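Alpha-L-rhamnosidase (Aspergillus terreus, PDB 6GSZ) is a calcium-binding glycosidase that probably hydrolyses terminal non-reducing alpha-L-rhamnose residues in alpha-L-rhamnosides. Local coordinates at residues 463-475 with 507-519. Numbering follows the deposited sequence.
Sequences QRDERLGWTGDIH and YSLPYVIPNIHGN. With BGC (beta-D-glucopyranose), chain B; NAG (2-acetamido-2-deoxy-beta-D-glucopyranose), chain C.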
ATOM      1  N   GLN A 463       6.213  10.933  -7.327  1.00 11.37           N
ATOM      2  CA  GLN A 463       6.827  12.270  -7.554  1.00 11.57           C
ATOM      3  C   GLN A 463       6.447  12.896  -8.891  1.00 11.36           C
ATOM      4  O   GLN A 463       6.146  14.099  -8.894  1.00 12.70           O
ATOM      5  CB  GLN A 463       8.343  12.171  -7.344  1.00 12.83           C
ATOM      6  CG  GLN A 463       9.165  11.589  -8.489  1.00 13.23           C
ATOM      7  CD  GLN A 463       8.892  10.137  -8.793  1.00 12.99           C
ATOM      8  OE1 GLN A 463       7.903   9.806  -9.440  1.00 14.59           O
ATOM      9  NE2 GLN A 463       9.767   9.241  -8.348  1.00 13.29           N
ATOM     10  N   ARG A 464       6.484  12.166  -9.987  1.00 11.85           N
ATOM     11  CA  ARG A 464       6.270  12.712 -11.305  1.00 11.84           C
ATOM     12  C   ARG A 464       4.769  12.729 -11.631  1.00 11.72           C
ATOM     13  O   ARG A 464       3.916  12.531 -10.778  1.00 11.31           O
ATOM     14  CB  ARG A 464       7.111  11.972 -12.355  1.00 12.28           C
ATOM     15  CG  ARG A 464       6.681  10.538 -12.644  1.00 12.23           C
ATOM     16  CD  ARG A 464       7.685   9.852 -13.544  1.00 13.14           C
ATOM     17  NE  ARG A 464       7.314   8.485 -13.846  1.00 12.66           N
ATOM     18  CZ  ARG A 464       8.166   7.471 -13.992  1.00 11.80           C
ATOM     19  NH1 ARG A 464       9.463   7.725 -14.037  1.00 13.48           N
ATOM     20  NH2 ARG A 464       7.686   6.228 -14.080  1.00 13.27           N
ATOM     21  N   ASP A 465       4.483  13.036 -12.899  1.00 11.52           N
ATOM     22  CA  ASP A 465       3.126  13.125 -13.435  1.00 11.59           C
ATOM     23  C   ASP A 465       2.577  11.744 -13.761  1.00 11.87           C
ATOM     24  O   ASP A 465       2.236  11.464 -14.858  1.00 11.70           O
ATOM     25  CB  ASP A 465       3.092  14.052 -14.648  1.00 12.76           C
ATOM     26  CG  ASP A 465       4.035  13.671 -15.775  1.00 14.59           C
ATOM     27  OD1 ASP A 465       4.880  12.759 -15.563  1.00 13.34           O
ATOM     28  OD2 ASP A 465       3.931  14.257 -16.837  1.00 13.34           O
ATOM     29  N   GLU A 466       2.551  10.896 -12.749  1.00 10.54           N
ATOM     30  CA  GLU A 466       2.078   9.505 -12.910  1.00 11.29           C
ATOM     31  C   GLU A 466       1.362   9.132 -11.613  1.00 10.57           C
ATOM     32  O   GLU A 466       0.262   9.538 -11.408  1.00 11.15           O
ATOM     33  CB  GLU A 466       3.250   8.617 -13.361  1.00 10.91           C
ATOM     34  CG  GLU A 466       2.830   7.260 -13.899  1.00 12.58           C
ATOM     35  CD  GLU A 466       3.823   6.622 -14.845  1.00 13.27           C
ATOM     36  OE1 GLU A 466       4.919   7.171 -15.006  1.00 13.10           O
ATOM     37  OE2 GLU A 466       3.492   5.587 -15.427  1.00 12.83           O
ATOM     38  N   ARG A 467       1.980   8.291 -10.767  1.00  9.51           N
ATOM     39  CA  ARG A 467       1.399   7.931  -9.450  1.00 11.07           C
ATOM     40  C   ARG A 467       0.105   7.160  -9.696  1.00  9.61           C
ATOM     41  O   ARG A 467      -0.911   7.427  -9.079  1.00 10.61           O
ATOM     42  CB  ARG A 467       1.245   9.143  -8.516  1.00 11.54           C
ATOM     43  CG  ARG A 467       2.291  10.244  -8.650  1.00 11.75           C
ATOM     44  CD  ARG A 467       2.047  11.367  -7.688  1.00 12.03           C
ATOM     45  NE  ARG A 467       2.834  12.519  -8.035  1.00 11.28           N
ATOM     46  CZ  ARG A 467       2.844  13.630  -7.310  1.00 11.65           C
ATOM     47  NH1 ARG A 467       2.163  13.688  -6.188  1.00 10.94           N
ATOM     48  NH2 ARG A 467       3.541  14.693  -7.697  1.00 12.11           N
ATOM     49  N   LEU A 468       0.180   6.147 -10.580  1.00 10.23           N
ATOM     50  CA  LEU A 468      -0.988   5.376 -10.966  1.00  9.84           C
ATOM     51  C   LEU A 468      -0.879   3.965 -10.378  1.00  8.86           C
ATOM     52  O   LEU A 468       0.244   3.487 -10.024  1.00 10.91           O
ATOM     53  CB  LEU A 468      -1.052   5.271 -12.496  1.00  9.83           C
ATOM     54  CG  LEU A 468      -0.986   6.606 -13.238  1.00 10.44           C
ATOM     55  CD1 LEU A 468      -0.952   6.387 -14.735  1.00 11.87           C
ATOM     56  CD2 LEU A 468      -2.146   7.544 -12.844  1.00 10.89           C
ATOM     57  N   GLY A 469      -2.034   3.309 -10.310  1.00  8.89           N
ATOM     58  CA  GLY A 469      -2.068   1.954  -9.722  1.00 10.17           C
ATOM     59  C   GLY A 469      -1.608   0.865 -10.678  1.00 10.27           C
ATOM     60  O   GLY A 469      -2.411   0.050 -11.134  1.00 10.04           O
ATOM     61  N   TRP A 470      -0.329   0.944 -11.056  1.00 10.85           N
ATOM     62  CA  TRP A 470       0.227   0.010 -12.043  1.00 10.11           C
ATOM     63  C   TRP A 470       0.184  -1.451 -11.542  1.00  9.54           C
ATOM     64  O   TRP A 470       0.698  -1.810 -10.476  1.00 10.83           O
ATOM     65  CB  TRP A 470       1.633   0.433 -12.425  1.00 10.41           C
ATOM     66  CG  TRP A 470       1.662   1.516 -13.468  1.00 10.58           C
ATOM     67  CD1 TRP A 470       1.841   2.854 -13.276  1.00 11.06           C
ATOM     68  CD2 TRP A 470       1.555   1.320 -14.881  1.00 10.85           C
ATOM     69  NE1 TRP A 470       1.852   3.495 -14.483  1.00 12.51           N
ATOM     70  CE2 TRP A 470       1.658   2.587 -15.490  1.00 12.79           C
ATOM     71  CE3 TRP A 470       1.374   0.198 -15.675  1.00 12.78           C
ATOM     72  CZ2 TRP A 470       1.604   2.738 -16.868  1.00 13.63           C
ATOM     73  CZ3 TRP A 470       1.314   0.338 -17.038  1.00 13.32           C
ATOM     74  CH2 TRP A 470       1.411   1.614 -17.627  1.00 14.27           C
ATOM     75  N   THR A 471      -0.483  -2.273 -12.339  1.00  9.63           N
ATOM     76  CA  THR A 471      -0.805  -3.653 -11.953  1.00  9.27           C
ATOM     77  C   THR A 471       0.433  -4.551 -11.838  1.00 10.05           C
ATOM     78  O   THR A 471       0.552  -5.337 -10.917  1.00 11.30           O
ATOM     79  CB  THR A 471      -1.870  -4.179 -12.919  1.00  9.70           C
ATOM     80  OG1 THR A 471      -1.460  -4.004 -14.282  1.00 10.47           O
ATOM     81  CG2 THR A 471      -3.193  -3.501 -12.670  1.00 10.33           C
ATOM     82  N   GLY A 472       1.349  -4.467 -12.804  1.00  9.79           N
ATOM     83  CA  GLY A 472       2.483  -5.357 -12.779  1.00 10.32           C
ATOM     84  C   GLY A 472       3.367  -5.097 -11.568  1.00  9.92           C
ATOM     85  O   GLY A 472       3.907  -6.032 -10.945  1.00 11.07           O
ATOM     86  N   ASP A 473       3.559  -3.831 -11.185  1.00 10.96           N
ATOM     87  CA  ASP A 473       4.463  -3.481 -10.117  1.00 10.73           C
ATOM     88  C   ASP A 473       3.983  -4.115  -8.793  1.00 10.51           C
ATOM     89  O   ASP A 473       4.792  -4.653  -8.037  1.00 10.87           O
ATOM     90  CB  ASP A 473       4.593  -1.960  -9.957  1.00 11.11           C
ATOM     91  CG  ASP A 473       5.029  -1.197 -11.193  1.00 12.67           C
ATOM     92  OD1 ASP A 473       4.448  -1.465 -12.275  1.00 13.02           O
ATOM     93  OD2 ASP A 473       5.967  -0.372 -11.063  1.00 13.13           O
ATOM     94  N   ILE A 474       2.678  -4.022  -8.507  1.00 10.35           N
ATOM     95  CA  ILE A 474       2.169  -4.584  -7.271  1.00 10.02           C
ATOM     96  C   ILE A 474       2.161  -6.113  -7.331  1.00 10.55           C
ATOM     97  O   ILE A 474       2.351  -6.754  -6.314  1.00 10.27           O
ATOM     98  CB  ILE A 474       0.839  -3.940  -6.826  1.00 10.43           C
ATOM     99  CG1 ILE A 474       0.414  -4.433  -5.450  1.00 10.16           C
ATOM    100  CG2 ILE A 474      -0.252  -4.131  -7.842  1.00 10.57           C
ATOM    101  CD1 ILE A 474       1.427  -4.151  -4.337  1.00 11.88           C
ATOM    102  N   HIS A 475       1.972  -6.678  -8.514  1.00  9.42           N
ATOM    103  CA  HIS A 475       2.104  -8.125  -8.659  1.00  9.33           C
ATOM    104  C   HIS A 475       3.503  -8.550  -8.185  1.00 10.64           C
ATOM    105  O   HIS A 475       3.657  -9.485  -7.380  1.00 10.63           O
ATOM    106  CB  HIS A 475       1.780  -8.554 -10.093  1.00  9.09           C
ATOM    107  CG  HIS A 475       1.746 -10.033 -10.329  1.00  9.79           C
ATOM    108  ND1 HIS A 475       1.585 -10.535 -11.615  1.00 10.08           N
ATOM    109  CD2 HIS A 475       1.941 -11.098  -9.522  1.00 12.44           C
ATOM    110  CE1 HIS A 475       1.640 -11.874 -11.568  1.00 11.62           C
ATOM    111  NE2 HIS A 475       1.842 -12.230 -10.299  1.00 14.73           N
ATOM    112  N   TYR A 507     -13.133  -8.518 -19.744  1.00 13.59           N
ATOM    113  CA  TYR A 507     -12.526  -9.526 -18.848  1.00 13.02           C
ATOM    114  C   TYR A 507     -11.011  -9.398 -18.789  1.00 12.04           C
ATOM    115  O   TYR A 507     -10.348 -10.156 -18.083  1.00 12.95           O
ATOM    116  CB  TYR A 507     -12.965 -10.943 -19.174  1.00 14.31           C
ATOM    117  CG  TYR A 507     -14.456 -11.098 -19.155  1.00 16.99           C
ATOM    118  CD1 TYR A 507     -15.166 -11.049 -17.955  1.00 16.99           C
ATOM    119  CD2 TYR A 507     -15.171 -11.257 -20.331  1.00 18.63           C
ATOM    120  CE1 TYR A 507     -16.541 -11.188 -17.925  1.00 19.04           C
ATOM    121  CE2 TYR A 507     -16.552 -11.405 -20.305  1.00 20.43           C
ATOM    122  CZ  TYR A 507     -17.234 -11.365 -19.104  1.00 21.07           C
ATOM    123  OH  TYR A 507     -18.597 -11.523 -19.093  1.00 25.55           O
ATOM    124  N   SER A 508     -10.446  -8.414 -19.482  1.00 13.90           N
ATOM    125  CA  SER A 508      -9.062  -8.036 -19.381  1.00 13.95           C
ATOM    126  C   SER A 508      -8.905  -6.983 -18.276  1.00 13.88           C
ATOM    127  O   SER A 508      -9.790  -6.216 -17.978  1.00 17.24           O
ATOM    128  CB  SER A 508      -8.591  -7.494 -20.733  1.00 16.91           C
ATOM    129  OG  SER A 508      -7.207  -7.265 -20.693  1.00 20.68           O
ATOM    130  N   LEU A 509      -7.734  -6.918 -17.669  1.00 14.66           N
ATOM    131  CA  LEU A 509      -7.437  -5.943 -16.636  1.00 13.16           C
ATOM    132  C   LEU A 509      -6.770  -4.725 -17.269  1.00 13.71           C
ATOM    133  O   LEU A 509      -5.772  -4.842 -17.969  1.00 13.90           O
ATOM    134  CB  LEU A 509      -6.529  -6.583 -15.586  1.00 14.31           C
ATOM    135  CG  LEU A 509      -6.305  -5.774 -14.327  1.00 13.85           C
ATOM    136  CD1 LEU A 509      -7.597  -5.642 -13.519  1.00 15.06           C
ATOM    137  CD2 LEU A 509      -5.185  -6.404 -13.506  1.00 14.01           C
ATOM    138  N   PRO A 510      -7.306  -3.506 -17.056  1.00 12.26           N
ATOM    139  CA  PRO A 510      -6.588  -2.302 -17.473  1.00 11.74           C
ATOM    140  C   PRO A 510      -5.198  -2.261 -16.845  1.00 11.62           C
ATOM    141  O   PRO A 510      -4.963  -2.851 -15.807  1.00 11.66           O
ATOM    142  CB  PRO A 510      -7.457  -1.156 -16.997  1.00 11.83           C
ATOM    143  CG  PRO A 510      -8.823  -1.757 -16.928  1.00 12.37           C
ATOM    144  CD  PRO A 510      -8.605  -3.183 -16.447  1.00 12.82           C
ATOM    145  N   TYR A 511      -4.278  -1.565 -17.484  1.00 10.72           N
ATOM    146  CA  TYR A 511      -2.908  -1.483 -16.992  1.00 10.15           C
ATOM    147  C   TYR A 511      -2.798  -0.859 -15.608  1.00 10.33           C
ATOM    148  O   TYR A 511      -1.951  -1.240 -14.815  1.00 10.91           O
ATOM    149  CB  TYR A 511      -1.989  -0.777 -17.991  1.00 10.73           C
ATOM    150  CG  TYR A 511      -1.927  -1.445 -19.344  1.00 11.12           C
ATOM    151  CD1 TYR A 511      -2.206  -2.795 -19.536  1.00 11.68           C
ATOM    152  CD2 TYR A 511      -1.473  -0.711 -20.430  1.00 13.34           C
ATOM    153  CE1 TYR A 511      -2.184  -3.337 -20.810  1.00 13.33           C
ATOM    154  CE2 TYR A 511      -1.416  -1.254 -21.694  1.00 15.57           C
ATOM    155  CZ  TYR A 511      -1.768  -2.572 -21.891  1.00 13.45           C
ATOM    156  OH  TYR A 511      -1.735  -3.114 -23.147  1.00 15.04           O
ATOM    157  N   VAL A 512      -3.604   0.182 -15.371  1.00 10.33           N
ATOM    158  CA  VAL A 512      -3.626   0.842 -14.075  1.00 10.48           C
ATOM    159  C   VAL A 512      -5.032   0.834 -13.491  1.00  9.63           C
ATOM    160  O   VAL A 512      -6.012   0.844 -14.227  1.00 10.63           O
ATOM    161  CB  VAL A 512      -3.091   2.286 -14.112  1.00 10.41           C
ATOM    162  CG1 VAL A 512      -1.727   2.324 -14.781  1.00 11.32           C
ATOM    163  CG2 VAL A 512      -4.021   3.290 -14.794  1.00 11.89           C
ATOM    164  N   ILE A 513      -5.079   0.763 -12.157  1.00  9.39           N
ATOM    165  CA  ILE A 513      -6.318   0.724 -11.397  1.00  9.09           C
ATOM    166  C   ILE A 513      -6.194   1.706 -10.252  1.00  9.19           C
ATOM    167  O   ILE A 513      -5.282   1.602  -9.407  1.00 10.20           O
ATOM    168  CB  ILE A 513      -6.565  -0.658 -10.794  1.00  9.24           C
ATOM    169  CG1 ILE A 513      -6.568  -1.776 -11.842  1.00 13.38           C
ATOM    170  CG2 ILE A 513      -7.816  -0.681  -9.942  1.00 10.62           C
ATOM    171  CD1 ILE A 513      -7.726  -1.774 -12.846  1.00 11.80           C
ATOM    172  N   PRO A 514      -7.106   2.700 -10.121  1.00 10.19           N
ATOM    173  CA  PRO A 514      -8.229   2.983 -11.038  1.00  9.46           C
ATOM    174  C   PRO A 514      -7.795   3.300 -12.476  1.00  8.91           C
ATOM    175  O   PRO A 514      -6.675   3.813 -12.707  1.00 10.29           O
ATOM    176  CB  PRO A 514      -8.845   4.244 -10.420  1.00 10.01           C
ATOM    177  CG  PRO A 514      -8.531   4.112  -8.917  1.00 11.07           C
ATOM    178  CD  PRO A 514      -7.115   3.557  -8.927  1.00 10.38           C
ATOM    179  N   ASN A 515      -8.654   2.908 -13.408  1.00 10.46           N
ATOM    180  CA  ASN A 515      -8.323   2.994 -14.814  1.00 11.64           C
ATOM    181  C   ASN A 515      -8.687   4.393 -15.366  1.00 12.72           C
ATOM    182  O   ASN A 515      -9.864   4.667 -15.558  1.00 14.89           O
ATOM    183  CB  ASN A 515      -9.040   1.902 -15.589  1.00 11.72           C
ATOM    184  CG  ASN A 515      -8.845   2.020 -17.081  1.00 12.84           C
ATOM    185  OD1 ASN A 515      -7.798   2.521 -17.502  1.00 13.41           O
ATOM    186  ND2 ASN A 515      -9.807   1.465 -17.842  1.00 15.00           N
ATOM    187  N   ILE A 516      -7.664   5.170 -15.735  1.00 11.94           N
ATOM    188  CA  ILE A 516      -7.857   6.494 -16.321  1.00 12.67           C
ATOM    189  C   ILE A 516      -7.729   6.444 -17.838  1.00 15.13           C
ATOM    190  O   ILE A 516      -7.818   7.481 -18.464  1.00 18.83           O
ATOM    191  CB  ILE A 516      -6.864   7.516 -15.733  1.00 14.82           C
ATOM    192  CG1 ILE A 516      -5.397   7.101 -15.936  1.00 16.07           C
ATOM    193  CG2 ILE A 516      -7.211   7.742 -14.291  1.00 18.14           C
ATOM    194  CD1 ILE A 516      -4.373   8.201 -15.847  1.00 18.27           C
ATOM    195  N   HIS A 517      -7.443   5.279 -18.427  1.00 15.55           N
ATOM    196  CA  HIS A 517      -7.040   5.142 -19.830  1.00 16.81           C
ATOM    197  C   HIS A 517      -8.139   4.600 -20.756  1.00 20.21           C
ATOM    198  O   HIS A 517      -7.882   4.452 -21.979  1.00 32.15           O
ATOM    199  CB  HIS A 517      -5.789   4.259 -19.963  1.00 17.89           C
ATOM    200  CG  HIS A 517      -4.588   4.844 -19.299  1.00 16.77           C
ATOM    201  ND1 HIS A 517      -3.691   4.097 -18.573  1.00 19.71           N
ATOM    202  CD2 HIS A 517      -4.107   6.113 -19.273  1.00 19.99           C
ATOM    203  CE1 HIS A 517      -2.723   4.896 -18.104  1.00 18.63           C
ATOM    204  NE2 HIS A 517      -2.968   6.132 -18.508  1.00 17.53           N
ATOM    205  N   GLY A 518      -9.335   4.314 -20.256  1.00 19.22           N
ATOM    206  CA  GLY A 518     -10.422   3.844 -21.157  1.00 25.48           C
ATOM    207  C   GLY A 518     -10.267   2.368 -21.513  1.00 21.80           C
ATOM    208  O   GLY A 518      -9.670   1.631 -20.732  1.00 20.84           O
ATOM    209  N   ASN A 519     -10.776   1.951 -22.690  1.00 21.88           N
ATOM    210  CA  ASN A 519     -10.913   0.543 -22.991  1.00 23.00           C
ATOM    211  C   ASN A 519      -9.955   0.047 -24.093  1.00 23.31           C
ATOM    212  O   ASN A 519     -10.076  -1.094 -24.537  1.00 31.52           O
ATOM    213  CB  ASN A 519     -12.365   0.196 -23.308  1.00 28.13           C
ATOM    214  CG  ASN A 519     -12.794   0.649 -24.684  1.00 31.61           C
ATOM    215  OD1 ASN A 519     -12.105   1.446 -25.320  1.00 39.34           O
ATOM    216  ND2 ASN A 519     -13.948   0.165 -25.140  1.00 40.02           N
TER
HETATM  217  C2  BGC B 968       5.441   1.362 -14.110  0.70 21.40           C
HETATM  218  C3  BGC B 968       5.476   0.223 -15.090  0.70 25.42           C
HETATM  219  C4  BGC B 968       4.953   0.492 -16.484  0.70 26.12           C
HETATM  220  C5  BGC B 968       5.615   1.716 -16.895  0.70 22.33           C
HETATM  221  C6  BGC B 968       5.136   1.963 -18.312  0.70 25.89           C
HETATM  222  C1  BGC B 968       6.012   2.612 -14.757  0.70 26.18           C
HETATM  223  O1  BGC B 968       6.091   3.627 -13.776  0.70 14.80           O
HETATM  224  O2  BGC B 968       6.422   1.184 -13.116  0.70 29.23           O
HETATM  225  O3  BGC B 968       4.620  -0.691 -14.651  0.70 14.73           O
HETATM  226  O4  BGC B 968       5.119  -0.555 -17.468  0.70 25.27           O
HETATM  227  O5  BGC B 968       5.406   2.873 -16.023  0.70 37.28           O
HETATM  228  O6  BGC B 968       5.634   3.236 -18.735  0.70 26.27           O
HETATM  229  C1  NAG C   1     -17.163   1.291 -19.763  1.00 19.14           C
HETATM  230  C2  NAG C   1     -17.368   2.664 -19.102  1.00 17.64           C
HETATM  231  C3  NAG C   1     -17.804   3.687 -20.122  1.00 22.59           C
HETATM  232  C4  NAG C   1     -16.842   3.764 -21.283  1.00 23.33           C
HETATM  233  C5  NAG C   1     -16.676   2.359 -21.863  1.00 21.96           C
HETATM  234  C6  NAG C   1     -15.596   2.356 -22.936  1.00 26.90           C
HETATM  235  C7  NAG C   1     -18.065   3.027 -16.770  1.00 18.93           C
HETATM  236  C8  NAG C   1     -19.198   2.850 -15.790  1.00 20.47           C
HETATM  237  N2  NAG C   1     -18.327   2.608 -18.036  1.00 18.36           N
HETATM  238  O3  NAG C   1     -17.885   4.955 -19.485  1.00 23.93           O
HETATM  239  O4  NAG C   1     -17.435   4.638 -22.239  1.00 27.76           O
HETATM  240  O5  NAG C   1     -16.218   1.491 -20.810  1.00 21.30           O
HETATM  241  O6  NAG C   1     -14.375   2.993 -22.434  1.00 31.21           O
HETATM  242  O7  NAG C   1     -16.964   3.495 -16.443  1.00 20.79           O
HETATM  243  O   HOH W   1      -4.439   4.571 -11.229  1.00 11.20           O
HETATM  244  O   HOH W   2      -3.096  -5.001 -16.432  1.00 11.38           O
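With CG of Trp470 anti to its carbonyl carbon (chi1 -82°) and CG1 of Val512 likewise (chi1 -52°), an indole and a methyl group meet in a CH-pi contact at the sugar pocket of a six-hairpin glycosidase domain. Val512 CG1 sits 3.5 Å from the centroid of the five-membered ring of Trp470, 14° off the ring normal; beta-D-glucopyranose lies over the opposite face, its C4 offset toward the rim. This is a worked example of a second shell backing a first: residues 507-519 probably help to hold the ring that the ligand rests on. Tyr511 CB packs obliquely against Trp470 CZ3 of the six-membered ring, while Glu466 OE2, which lies out of the indole plane, accepts a hydrogen bond from Trp470 NE1.

In the backbone, Trp470 and Val512 form a single beta bridge just where helix 471-484 begins, Trp470 being its N-cap residue. Ile513 N donates to Gly469 O (2.9 Å), and Thr471 grips Tyr511 O twice: Thr471 N meets it almost end-on to the carbonyl at 3.1 Å, whereas Thr471 OG1 comes from above the carbonyl plane. The threonine methyl CG2 meets Leu509 CD2 tip to tip at 3.6 Å. Gly469 CA makes a CA-H...O contact with Ile513 O, 3.2 Å away. Leu468 extends the apolar packing, its CD2 against Ile516 CD1.

On the ligand side, Asp473 takes hydrogen bonds from two sugar hydroxyls, O3 and O2, and Asp460, Trp527 and His761 add further bonds to the sugar. Water completes the join between the segments: one molecule accepts from Gly469 N and donates to Pro514 O, and a second donates to both Thr471 OG1 and Pro510 O, at 2.9 Å from each oxygen.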